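NAD-dependent aldehyde dehydrogenase (Burkholderia multivorans, PDB 5UJU) probably catalyses the NAD-dependent oxidation of aldehydes to carboxylic acids. Local coordinates at residues A[323-328]-A[474-479]; A[356-361]-A[464-469]; A[486-491]-A[510-515]. All blocks are in the same frame, centred on the assembly; numbering follows the deposited sequence. Where two conformers were deposited one is given.

Interaction 1. Residues A[323-328]-A[474-479]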
ATOM      1  N   GLN A 323     -14.205 -23.223  -2.855  1.00 27.34           N
ATOM      2  CA  GLN A 323     -14.718 -24.332  -2.062  1.00 31.50           C
ATOM      3  C   GLN A 323     -16.181 -24.111  -1.714  1.00 29.58           C
ATOM      4  O   GLN A 323     -16.625 -22.974  -1.539  1.00 30.61           O
ATOM      5  CB  GLN A 323     -13.901 -24.490  -0.777  1.00 29.87           C
ATOM      6  CG  GLN A 323     -12.491 -25.008  -1.008  1.00 35.14           C
ATOM      7  CD  GLN A 323     -11.612 -24.877   0.223  1.00 37.51           C
ATOM      8  OE1 GLN A 323     -11.457 -23.788   0.787  1.00 40.04           O
ATOM      9  NE2 GLN A 323     -11.048 -25.993   0.661  1.00 32.40           N
ATOM     10  N   ILE A 324     -16.933 -25.215  -1.633  1.00 31.09           N
ATOM     11  CA  ILE A 324     -18.305 -25.216  -1.136  1.00 30.29           C
ATOM     12  C   ILE A 324     -18.383 -26.207   0.021  1.00 35.28           C
ATOM     13  O   ILE A 324     -17.925 -27.346  -0.107  1.00 29.57           O
ATOM     14  CB  ILE A 324     -19.326 -25.602  -2.222  1.00 31.79           C
ATOM     15  CG1 ILE A 324     -19.266 -24.659  -3.424  1.00 30.03           C
ATOM     16  CG2 ILE A 324     -20.730 -25.580  -1.652  1.00 29.95           C
ATOM     17  CD1 ILE A 324     -20.250 -25.064  -4.522  1.00 29.37           C
ATOM     18  N   VAL A 325     -18.966 -25.779   1.137  1.00 33.14           N
ATOM     19  CA  VAL A 325     -19.218 -26.641   2.286  1.00 30.13           C
ATOM     20  C   VAL A 325     -20.718 -26.880   2.351  1.00 35.08           C
ATOM     21  O   VAL A 325     -21.496 -25.931   2.524  1.00 35.23           O
ATOM     22  CB  VAL A 325     -18.698 -26.026   3.594  1.00 29.53           C
ATOM     23  CG1 VAL A 325     -19.177 -26.865   4.784  1.00 39.70           C
ATOM     24  CG2 VAL A 325     -17.162 -25.949   3.598  1.00 29.14           C
ATOM     25  N   ILE A 326     -21.133 -28.138   2.201  1.00 33.12           N
ATOM     26  CA  ILE A 326     -22.543 -28.510   2.268  1.00 36.62           C
ATOM     27  C   ILE A 326     -22.794 -29.205   3.600  1.00 38.04           C
ATOM     28  O   ILE A 326     -22.296 -30.312   3.850  1.00 37.15           O
ATOM     29  CB  ILE A 326     -22.982 -29.394   1.092  1.00 37.57           C
ATOM     30  CG1 ILE A 326     -22.749 -28.669  -0.239  1.00 38.71           C
ATOM     31  CG2 ILE A 326     -24.449 -29.734   1.258  1.00 36.91           C
ATOM     32  CD1 ILE A 326     -23.270 -29.410  -1.466  1.00 29.02           C
ATOM     33  N   ASP A 327     -23.575 -28.553   4.451  1.00 38.17           N
ATOM     34  CA  ASP A 327     -23.939 -29.081   5.759  1.00 39.88           C
ATOM     35  C   ASP A 327     -25.388 -29.514   5.841  1.00 42.46           C
ATOM     36  O   ASP A 327     -25.688 -30.571   6.419  1.00 40.30           O
ATOM     37  CB  ASP A 327     -23.688 -28.028   6.846  1.00 36.15           C
ATOM     38  CG  ASP A 327     -24.265 -28.445   8.192  1.00 46.39           C
ATOM     39  OD1 ASP A 327     -23.651 -29.320   8.839  1.00 40.96           O
ATOM     40  OD2 ASP A 327     -25.347 -27.935   8.580  1.00 45.29           O
ATOM     41  N   SER A 328     -26.295 -28.697   5.311  1.00 34.22           N
ATOM     42  CA  SER A 328     -27.737 -28.924   5.399  1.00 37.53           C
ATOM     43  C   SER A 328     -28.423 -27.894   4.514  1.00 40.35           C
ATOM     44  O   SER A 328     -27.834 -26.867   4.171  1.00 38.86           O
ATOM     45  CB  SER A 328     -28.227 -28.824   6.851  1.00 37.56           C
ATOM     46  OG  SER A 328     -27.649 -27.700   7.524  1.00 42.67           O
ATOM     47  N   ASP A 474     -13.000 -26.872   8.860  1.00 40.82           N
ATOM     48  CA  ASP A 474     -11.591 -26.760   9.218  1.00 38.59           C
ATOM     49  C   ASP A 474     -10.717 -26.888   7.978  1.00 40.60           C
ATOM     50  O   ASP A 474      -9.754 -26.130   7.796  1.00 41.60           O
ATOM     51  CB  ASP A 474     -11.222 -27.827  10.247  1.00 41.64           C
ATOM     52  CG  ASP A 474      -9.772 -27.720  10.700  1.00 49.12           C
ATOM     53  OD1 ASP A 474      -9.404 -26.672  11.269  1.00 52.24           O
ATOM     54  OD2 ASP A 474      -8.995 -28.669  10.472  1.00 50.47           O
ATOM     55  N   LEU A 475     -11.045 -27.849   7.113  1.00 36.14           N
ATOM     56  CA  LEU A 475     -10.289 -28.049   5.885  1.00 40.04           C
ATOM     57  C   LEU A 475     -10.402 -26.840   4.957  1.00 38.43           C
ATOM     58  O   LEU A 475      -9.397 -26.381   4.399  1.00 35.90           O
ATOM     59  CB  LEU A 475     -10.781 -29.316   5.196  1.00 50.72           C
ATOM     60  CG  LEU A 475      -9.881 -29.852   4.097  1.00 55.99           C
ATOM     61  CD1 LEU A 475      -8.483 -30.017   4.642  1.00 51.09           C
ATOM     62  CD2 LEU A 475     -10.424 -31.175   3.597  1.00 57.17           C
ATOM     63  N   ALA A 476     -11.615 -26.301   4.791  1.00 34.51           N
ATOM     64  CA  ALA A 476     -11.817 -25.199   3.855  1.00 32.70           C
ATOM     65  C   ALA A 476     -11.035 -23.960   4.278  1.00 35.09           C
ATOM     66  O   ALA A 476     -10.364 -23.322   3.454  1.00 37.21           O
ATOM     67  CB  ALA A 476     -13.304 -24.880   3.727  1.00 31.47           C
ATOM     68  N   GLY A 477     -11.103 -23.606   5.565  1.00 33.32           N
ATOM     69  CA  GLY A 477     -10.333 -22.470   6.057  1.00 35.03           C
ATOM     70  C   GLY A 477      -8.836 -22.682   5.938  1.00 38.11           C
ATOM     71  O   GLY A 477      -8.088 -21.752   5.623  1.00 33.70           O
ATOM     72  N   GLU A 478      -8.375 -23.907   6.200  1.00 36.05           N
ATOM     73  CA  GLU A 478      -6.952 -24.198   6.089  1.00 35.19           C
ATOM     74  C   GLU A 478      -6.482 -24.091   4.646  1.00 38.97           C
ATOM     75  O   GLU A 478      -5.428 -23.503   4.373  1.00 39.70           O
ATOM     76  CB  GLU A 478      -6.655 -25.590   6.643  1.00 40.24           C
ATOM     77  CG  GLU A 478      -5.234 -26.053   6.411  1.00 43.06           C
ATOM     78  CD  GLU A 478      -5.009 -27.501   6.835  1.00 50.80           C
ATOM     79  OE1 GLU A 478      -5.784 -28.024   7.666  1.00 51.82           O
ATOM     80  OE2 GLU A 478      -4.049 -28.110   6.333  1.00 54.81           O
ATOM     81  N   ILE A 479      -7.254 -24.650   3.714  1.00 31.61           N
ATOM     82  CA  ILE A 479      -6.836 -24.684   2.317  1.00 33.83           C
ATOM     83  C   ILE A 479      -6.869 -23.288   1.713  1.00 34.90           C
ATOM     84  O   ILE A 479      -6.001 -22.926   0.910  1.00 35.71           O
ATOM     85  CB  ILE A 479      -7.714 -25.672   1.528  1.00 32.52           C
ATOM     86  CG1 ILE A 479      -7.323 -27.110   1.886  1.00 33.17           C
ATOM     87  CG2 ILE A 479      -7.607 -25.416   0.018  1.00 35.96           C
ATOM     88  CD1 ILE A 479      -8.244 -28.171   1.299  1.00 38.33           C
TER
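Gln323 extends its side chain to the helical turn holding Ala476 and Ile479, and these three residues supply most of the 181 Å² buried here. The turn belongs to the crossover of a beta-alpha-beta unit: strand 460-466, helix 469-483 and strand 487-491, with the two strands parallel in one sheet and the helix packed on the strands between them, 323-326 included. The local axes run nearly antiparallel, 166° apart, and approach to 9.3 Å, which leaves one layer of side chains between helix and sheet. In Gln323, CG sits beside the backbone N (chi1 -70°) and the chain continues extended, bringing the flat amide against the backbone of Ala476, with Gln323 CD 3.7 Å from Ala476 CA. Ile479 crosses the Gln323 side chain obliquely and touches it at its branch point, with Ile479 CG2 4.0 Å from Gln323 CD. Leu488 of the neighbouring strand packs against both Gln323 and Ala476. Two residues along the strand, Val325 also directs its CB to the helix, and its CG2, the methyl beside the backbone N, meets Ala476 CB at 4.0 Å.

Interaction 2. Residues A[356-361]-A[464-469]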
ATOM      1  N   ASN A 356     -14.049 -27.427  -5.181  1.00 32.62           N
ATOM      2  CA  ASN A 356     -14.165 -28.461  -4.159  1.00 30.02           C
ATOM      3  C   ASN A 356     -15.503 -28.333  -3.441  1.00 31.99           C
ATOM      4  O   ASN A 356     -15.861 -27.246  -2.972  1.00 29.51           O
ATOM      5  CB  ASN A 356     -13.010 -28.365  -3.163  1.00 25.44           C
ATOM      6  CG  ASN A 356     -11.646 -28.625  -3.812  1.00 27.82           C
ATOM      7  OD1 ASN A 356     -11.544 -28.927  -5.001  1.00 30.76           O
ATOM      8  ND2 ASN A 356     -10.598 -28.502  -3.024  1.00 28.90           N
ATOM      9  N   ILE A 357     -16.235 -29.441  -3.352  1.00 27.13           N
ATOM     10  CA  ILE A 357     -17.554 -29.471  -2.729  1.00 31.37           C
ATOM     11  C   ILE A 357     -17.511 -30.514  -1.611  1.00 35.66           C
ATOM     12  O   ILE A 357     -17.484 -31.721  -1.883  1.00 32.54           O
ATOM     13  CB  ILE A 357     -18.648 -29.785  -3.760  1.00 33.34           C
ATOM     14  CG1 ILE A 357     -18.590 -28.756  -4.905  1.00 36.58           C
ATOM     15  CG2 ILE A 357     -20.030 -29.777  -3.114  1.00 26.11           C
ATOM     16  CD1 ILE A 357     -19.505 -29.067  -6.070  1.00 32.40           C
ATOM     17  N   TYR A 358     -17.477 -30.056  -0.360  1.00 31.28           N
ATOM     18  CA  TYR A 358     -17.331 -30.945   0.790  1.00 32.14           C
ATOM     19  C   TYR A 358     -18.701 -31.347   1.319  1.00 34.02           C
ATOM     20  O   TYR A 358     -19.545 -30.486   1.591  1.00 36.07           O
ATOM     21  CB  TYR A 358     -16.517 -30.282   1.900  1.00 35.02           C
ATOM     22  CG  TYR A 358     -15.146 -29.826   1.465  1.00 40.64           C
ATOM     23  CD1 TYR A 358     -14.118 -30.741   1.229  1.00 35.38           C
ATOM     24  CD2 TYR A 358     -14.875 -28.472   1.286  1.00 35.74           C
ATOM     25  CE1 TYR A 358     -12.857 -30.309   0.825  1.00 36.18           C
ATOM     26  CE2 TYR A 358     -13.621 -28.038   0.894  1.00 29.63           C
ATOM     27  CZ  TYR A 358     -12.624 -28.947   0.657  1.00 33.15           C
ATOM     28  OH  TYR A 358     -11.387 -28.488   0.253  1.00 31.03           O
ATOM     29  N   VAL A 359     -18.914 -32.655   1.469  1.00 35.66           N
ATOM     30  CA  VAL A 359     -20.174 -33.216   1.957  1.00 36.34           C
ATOM     31  C   VAL A 359     -19.847 -34.280   3.007  1.00 38.11           C
ATOM     32  O   VAL A 359     -18.940 -35.097   2.784  1.00 36.00           O
ATOM     33  CB  VAL A 359     -20.999 -33.807   0.795  1.00 31.04           C
ATOM     34  CG1 VAL A 359     -22.377 -34.297   1.269  1.00 32.22           C
ATOM     35  CG2 VAL A 359     -21.136 -32.796  -0.379  1.00 29.62           C
ATOM     36  N   PRO A 360     -20.522 -34.309   4.160  1.00 34.93           N
ATOM     37  CA  PRO A 360     -20.233 -35.368   5.140  1.00 35.28           C
ATOM     38  C   PRO A 360     -20.517 -36.729   4.535  1.00 38.40           C
ATOM     39  O   PRO A 360     -21.519 -36.921   3.842  1.00 38.11           O
ATOM     40  CB  PRO A 360     -21.177 -35.048   6.301  1.00 39.07           C
ATOM     41  CG  PRO A 360     -21.503 -33.552   6.108  1.00 38.67           C
ATOM     42  CD  PRO A 360     -21.566 -33.386   4.636  1.00 33.87           C
ATOM     43  N   ARG A 361     -19.601 -37.671   4.771  1.00 43.85           N
ATOM     44  CA  ARG A 361     -19.789 -39.019   4.247  0.59 44.80           C
ATOM     45  C   ARG A 361     -21.092 -39.642   4.728  1.00 48.46           C
ATOM     46  O   ARG A 361     -21.618 -40.550   4.067  1.00 48.44           O
ATOM     47  CB  ARG A 361     -18.615 -39.918   4.640  0.59 45.16           C
ATOM     48  CG  ARG A 361     -18.563 -40.269   6.116  0.59 40.32           C
ATOM     49  CD  ARG A 361     -17.297 -41.045   6.464  0.59 45.62           C
ATOM     50  NE  ARG A 361     -16.099 -40.253   6.199  0.59 45.25           N
ATOM     51  CZ  ARG A 361     -15.340 -40.386   5.116  0.59 45.26           C
ATOM     52  NH1 ARG A 361     -15.648 -41.298   4.202  0.59 43.64           N
ATOM     53  NH2 ARG A 361     -14.272 -39.611   4.948  0.59 41.47           N
ATOM     54  N   ILE A 464     -16.470 -34.218  -2.382  1.00 35.80           N
ATOM     55  CA  ILE A 464     -15.443 -34.771  -1.500  1.00 36.05           C
ATOM     56  C   ILE A 464     -16.104 -35.172  -0.193  1.00 35.02           C
ATOM     57  O   ILE A 464     -16.709 -34.330   0.486  1.00 35.29           O
ATOM     58  CB  ILE A 464     -14.311 -33.758  -1.247  1.00 31.13           C
ATOM     59  CG1 ILE A 464     -13.649 -33.367  -2.569  1.00 33.05           C
ATOM     60  CG2 ILE A 464     -13.289 -34.310  -0.235  1.00 30.10           C
ATOM     61  CD1 ILE A 464     -12.867 -32.057  -2.489  1.00 36.77           C
ATOM     62  N   ALA A 465     -15.984 -36.450   0.164  1.00 35.00           N
ATOM     63  CA  ALA A 465     -16.582 -36.959   1.392  1.00 36.68           C
ATOM     64  C   ALA A 465     -15.669 -36.654   2.577  1.00 41.39           C
ATOM     65  O   ALA A 465     -14.510 -37.083   2.605  1.00 43.19           O
ATOM     66  CB  ALA A 465     -16.836 -38.465   1.281  1.00 34.42           C
ATOM     67  N   THR A 466     -16.205 -35.942   3.563  1.00 36.75           N
ATOM     68  CA  THR A 466     -15.504 -35.591   4.790  1.00 34.30           C
ATOM     69  C   THR A 466     -16.100 -36.363   5.970  1.00 38.49           C
ATOM     70  O   THR A 466     -17.177 -36.955   5.873  1.00 38.88           O
ATOM     71  CB  THR A 466     -15.598 -34.086   5.051  1.00 40.99           C
ATOM     72  OG1 THR A 466     -16.959 -33.745   5.345  1.00 38.08           O
ATOM     73  CG2 THR A 466     -15.123 -33.268   3.810  1.00 38.63           C
ATOM     74  N   ASP A 467     -15.378 -36.356   7.098  1.00 41.54           N
ATOM     75  CA  ASP A 467     -15.879 -37.011   8.305  1.00 46.98           C
ATOM     76  C   ASP A 467     -17.073 -36.277   8.896  1.00 48.38           C
ATOM     77  O   ASP A 467     -17.936 -36.904   9.517  1.00 50.16           O
ATOM     78  CB  ASP A 467     -14.774 -37.123   9.349  1.00 46.56           C
ATOM     79  CG  ASP A 467     -13.663 -38.036   8.910  1.00 48.92           C
ATOM     80  OD1 ASP A 467     -13.912 -38.861   8.009  1.00 48.74           O
ATOM     81  OD2 ASP A 467     -12.543 -37.926   9.450  1.00 54.32           O
ATOM     82  N   SER A 468     -17.143 -34.963   8.709  1.00 37.23           N
ATOM     83  CA  SER A 468     -18.168 -34.137   9.334  1.00 41.22           C
ATOM     84  C   SER A 468     -18.067 -32.732   8.759  1.00 39.01           C
ATOM     85  O   SER A 468     -17.070 -32.368   8.132  1.00 38.28           O
ATOM     86  CB  SER A 468     -18.017 -34.092  10.854  1.00 38.74           C
ATOM     87  OG  SER A 468     -16.821 -33.433  11.222  1.00 38.29           O
ATOM     88  N   THR A 469     -19.114 -31.942   9.007  1.00 39.40           N
ATOM     89  CA  THR A 469     -19.082 -30.529   8.665  1.00 40.04           C
ATOM     90  C   THR A 469     -17.977 -29.822   9.435  1.00 44.96           C
ATOM     91  O   THR A 469     -17.335 -28.905   8.904  1.00 41.62           O
ATOM     92  CB  THR A 469     -20.448 -29.897   8.952  1.00 38.05           C
ATOM     93  OG1 THR A 469     -21.390 -30.366   7.983  1.00 40.32           O
ATOM     94  CG2 THR A 469     -20.385 -28.358   8.856  1.00 34.16           C
TER
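Tyr358 and Ile464 lie side by side and point the same way, with Tyr358 CE1 3.7 Å from Ile464 CD1. From further along the second strand, Thr466 crosses the tyrosine at about a right angle and brings its CG2 to 3.7 Å from Tyr358 CD1. Thr466 CG2 can do this because it stands beside its own backbone N, while OG1 takes the position between N and the carbonyl carbon (chi1 67°) and is hydrogen-bonded with Ser472 OG of helix 469-483. The backbones beneath are joined by four hydrogen bonds. Val359 contributes two of them: its N donates to Ile464 O at 2.9 Å, nearly straight at 170°, and its O accepts from Thr466 N at 3.0 Å. Ile464 N to Ile357 O (2.7 Å) and Arg361 N to Thr466 O (2.8 Å) extend the pairing at its two ends.

This is the parallel pairing of neighbouring strands in the seven-stranded sheet of an alpha/beta domain. Val359 and Ala465 occupy the face covered by helix 373-388, and Tyr358 and Ile464 the other, where helix 469-483 packs on Tyr358. Where the pair reaches solvent, Arg361 in one of its two conformers grips Asp467 side-on: NE and NH2 share the one oxygen Asp467 OD1, at 3.2 Å each, through bent bonds, with guanidinium and carboxylate planes 51° apart. Arg361 NH2 has a second salt-bridge partner in Asp445, which helps fix the group. Further out, Ser468 N-caps helix 469-483 through OG to Gln471 N, and Asn356 ND2 donates to Phe452 O.

Interaction 3. Residues A[486-491]-A[510-515]; sequences LTLSVY and VALSIN
Strands 487-491 and 511-514 run parallel, their local axes 26° apart and 4.7 Å at closest approach, and four backbone hydrogen bonds join them: Leu488 N to Ala511 O (3.0 Å), Ser513 N to Leu488 O (2.8 Å), Val490 N to Ser513 O and Asn515 N to Val490 O. The last is almost straight, at 177°, whereas the bond from Leu488 N bends to 145°. Beyond that bent end a water takes over, donating to Leu486 O and accepting from Ala511 N.

Leu488, Val490, Leu512 and Ile514 share one face. Leu512 CD1 fits against two residues of the other strand, 3.8 Å from Leu488 CD2 and 3.9 Å from Val490 CG1. Val510 turns CG2 anti to its backbone N and lays it on the peptide of Thr487, 3.4 Å from Thr487 C, while its CG1 meets Leu488 CB at 3.8 Å.

The two strands and helix 495-508 form a beta-alpha-beta unit, and the helix closes over this apolar face, with Ala501 on Val490, Ala505 on Leu512 and Ile498 on Ile514. The opposite face carries Ser489 and Ser513; Ser513 OG is hydrogen-bonded to Arg560 NE of the second subunit, and a strand of that subunit pairs in parallel with 512-514, carrying the sheet across the interface. At the C-terminal end Asn515 OD1 lies 3.4 Å from Tyr491 CA and accepts from Ser492 N.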
ATOM      1  N   LEU A 486     -10.605 -17.298  -3.795  1.00 25.36           N
ATOM      2  CA  LEU A 486     -11.428 -16.122  -4.043  1.00 26.90           C
ATOM      3  C   LEU A 486     -12.831 -16.231  -3.470  1.00 28.10           C
ATOM      4  O   LEU A 486     -13.395 -15.211  -3.077  1.00 34.97           O
ATOM      5  CB  LEU A 486     -11.531 -15.850  -5.546  1.00 29.91           C
ATOM      6  CG  LEU A 486     -10.280 -15.309  -6.234  1.00 35.88           C
ATOM      7  CD1 LEU A 486     -10.624 -14.956  -7.671  1.00 35.26           C
ATOM      8  CD2 LEU A 486      -9.689 -14.089  -5.498  1.00 32.08           C
ATOM      9  N   THR A 487     -13.428 -17.429  -3.420  1.00 26.22           N
ATOM     10  CA  THR A 487     -14.772 -17.553  -2.877  1.00 27.85           C
ATOM     11  C   THR A 487     -14.878 -18.791  -2.005  1.00 33.62           C
ATOM     12  O   THR A 487     -14.184 -19.795  -2.217  1.00 28.62           O
ATOM     13  CB  THR A 487     -15.850 -17.606  -3.975  1.00 29.77           C
ATOM     14  OG1 THR A 487     -15.632 -18.745  -4.811  1.00 33.48           O
ATOM     15  CG2 THR A 487     -15.821 -16.331  -4.853  1.00 24.84           C
ATOM     16  N   LEU A 488     -15.764 -18.695  -1.020  1.00 28.59           N
ATOM     17  CA  LEU A 488     -16.162 -19.802  -0.160  1.00 28.73           C
ATOM     18  C   LEU A 488     -17.675 -19.740  -0.004  1.00 32.20           C
ATOM     19  O   LEU A 488     -18.229 -18.670   0.263  1.00 32.11           O
ATOM     20  CB  LEU A 488     -15.479 -19.718   1.208  1.00 27.54           C
ATOM     21  CG  LEU A 488     -15.968 -20.721   2.266  1.00 29.74           C
ATOM     22  CD1 LEU A 488     -15.584 -22.162   1.885  1.00 25.85           C
ATOM     23  CD2 LEU A 488     -15.414 -20.322   3.633  1.00 31.20           C
ATOM     24  N   SER A 489     -18.339 -20.882  -0.174  1.00 28.68           N
ATOM     25  CA  SER A 489     -19.796 -20.967  -0.176  1.00 30.46           C
ATOM     26  C   SER A 489     -20.230 -22.029   0.827  1.00 36.02           C
ATOM     27  O   SER A 489     -19.655 -23.122   0.864  1.00 35.08           O
ATOM     28  CB  SER A 489     -20.307 -21.310  -1.589  1.00 30.17           C
ATOM     29  OG  SER A 489     -21.724 -21.337  -1.671  1.00 37.34           O
ATOM     30  N   VAL A 490     -21.232 -21.720   1.646  1.00 32.57           N
ATOM     31  CA  VAL A 490     -21.686 -22.659   2.664  1.00 32.66           C
ATOM     32  C   VAL A 490     -23.198 -22.831   2.574  1.00 36.52           C
ATOM     33  O   VAL A 490     -23.941 -21.862   2.379  1.00 38.19           O
ATOM     34  CB  VAL A 490     -21.260 -22.220   4.085  1.00 33.03           C
ATOM     35  CG1 VAL A 490     -21.878 -20.881   4.456  1.00 35.48           C
ATOM     36  CG2 VAL A 490     -21.631 -23.302   5.130  1.00 37.36           C
ATOM     37  N   TYR A 491     -23.650 -24.073   2.730  1.00 32.16           N
ATOM     38  CA  TYR A 491     -25.064 -24.428   2.794  1.00 31.43           C
ATOM     39  C   TYR A 491     -25.305 -25.052   4.157  1.00 37.73           C
ATOM     40  O   TYR A 491     -24.746 -26.115   4.461  1.00 34.26           O
ATOM     41  CB  TYR A 491     -25.450 -25.400   1.679  1.00 30.77           C
ATOM     42  CG  TYR A 491     -25.412 -24.777   0.319  1.00 36.22           C
ATOM     43  CD1 TYR A 491     -26.556 -24.220  -0.239  1.00 34.75           C
ATOM     44  CD2 TYR A 491     -24.220 -24.710  -0.403  1.00 36.26           C
ATOM     45  CE1 TYR A 491     -26.519 -23.621  -1.492  1.00 35.32           C
ATOM     46  CE2 TYR A 491     -24.169 -24.109  -1.656  1.00 35.28           C
ATOM     47  CZ  TYR A 491     -25.324 -23.570  -2.195  1.00 35.44           C
ATOM     48  OH  TYR A 491     -25.295 -22.983  -3.436  1.00 37.68           O
ATOM     49  N   VAL A 510     -11.212 -15.087   2.873  1.00 33.01           N
ATOM     50  CA  VAL A 510     -11.973 -15.352   1.658  1.00 32.83           C
ATOM     51  C   VAL A 510     -13.415 -14.918   1.869  1.00 32.20           C
ATOM     52  O   VAL A 510     -13.987 -15.100   2.951  1.00 28.88           O
ATOM     53  CB  VAL A 510     -11.889 -16.845   1.261  1.00 31.16           C
ATOM     54  CG1 VAL A 510     -12.411 -17.743   2.387  1.00 31.47           C
ATOM     55  CG2 VAL A 510     -12.624 -17.118  -0.042  1.00 23.37           C
ATOM     56  N   ALA A 511     -13.994 -14.324   0.832  1.00 31.08           N
ATOM     57  CA  ALA A 511     -15.376 -13.872   0.882  1.00 34.17           C
ATOM     58  C   ALA A 511     -16.334 -15.059   0.978  1.00 33.28           C
ATOM     59  O   ALA A 511     -16.154 -16.083   0.314  1.00 30.28           O
ATOM     60  CB  ALA A 511     -15.693 -13.031  -0.355  1.00 28.54           C
ATOM     61  N   LEU A 512     -17.356 -14.913   1.813  1.00 30.28           N
ATOM     62  CA  LEU A 512     -18.297 -15.984   2.132  1.00 30.11           C
ATOM     63  C   LEU A 512     -19.662 -15.733   1.501  1.00 30.18           C
ATOM     64  O   LEU A 512     -20.220 -14.639   1.631  1.00 35.48           O
ATOM     65  CB  LEU A 512     -18.458 -16.116   3.639  1.00 27.70           C
ATOM     66  CG  LEU A 512     -19.399 -17.226   4.114  1.00 29.76           C
ATOM     67  CD1 LEU A 512     -18.824 -18.591   3.784  1.00 28.65           C
ATOM     68  CD2 LEU A 512     -19.662 -17.094   5.604  1.00 29.64           C
ATOM     69  N   SER A 513     -20.210 -16.760   0.855  1.00 34.52           N
ATOM     70  CA  SER A 513     -21.587 -16.766   0.379  1.00 31.15           C
ATOM     71  C   SER A 513     -22.375 -17.815   1.154  1.00 34.73           C
ATOM     72  O   SER A 513     -21.883 -18.927   1.378  1.00 34.78           O
ATOM     73  CB  SER A 513     -21.639 -17.049  -1.130  1.00 32.65           C
ATOM     74  OG  SER A 513     -20.920 -16.051  -1.867  1.00 33.44           O
ATOM     75  N   ILE A 514     -23.597 -17.464   1.564  1.00 33.92           N
ATOM     76  CA  ILE A 514     -24.394 -18.288   2.474  1.00 34.08           C
ATOM     77  C   ILE A 514     -25.706 -18.668   1.796  1.00 35.96           C
ATOM     78  O   ILE A 514     -26.460 -17.787   1.362  1.00 40.58           O
ATOM     79  CB  ILE A 514     -24.669 -17.557   3.797  1.00 37.40           C
ATOM     80  CG1 ILE A 514     -23.353 -17.196   4.491  1.00 34.99           C
ATOM     81  CG2 ILE A 514     -25.522 -18.426   4.713  1.00 40.69           C
ATOM     82  CD1 ILE A 514     -23.439 -15.936   5.340  1.00 42.52           C
ATOM     83  N   ASN A 515     -25.974 -19.973   1.716  1.00 37.27           N
ATOM     84  CA  ASN A 515     -27.267 -20.522   1.272  1.00 34.66           C
ATOM     85  C   ASN A 515     -27.720 -19.935  -0.066  1.00 40.74           C
ATOM     86  O   ASN A 515     -28.850 -19.465  -0.215  1.00 44.12           O
ATOM     87  CB  ASN A 515     -28.343 -20.320   2.346  1.00 33.83           C
ATOM     88  CG  ASN A 515     -28.093 -21.168   3.572  1.00 36.32           C
ATOM     89  OD1 ASN A 515     -27.555 -22.267   3.463  1.00 37.88           O
ATOM     90  ND2 ASN A 515     -28.443 -20.647   4.750  1.00 34.20           N
TER
HETATM   91  O   HOH W   1     -12.274 -13.408  -1.235  1.00 32.44           O

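Overall arrangement
All three contacts involve one sheet, in which the order 460-466, 356-360, 323-326, 487-491, 511-514 places interactions 2 and 3 on either side of strand 323-326. Interaction 1 lies between them, its centre about 8 Å from that of interaction 2 and about 9 Å from that of interaction 3, and adds the helix linking strands 460-466 and 487-491. Wholly buried, it rests on side-chain packing against a helix turn, backbone included, whereas the others are backbone pairings with apolar side chains. Interaction 2 ends in a charged, solvent-exposed end; interaction 3 borders the second subunit. Hydrogen bonds, probably Val325 N to Ser489 O and Asp327 OD1 with Thr469 OG1, tie interaction 1 to each neighbour; interactions 2 and 3 do not touch.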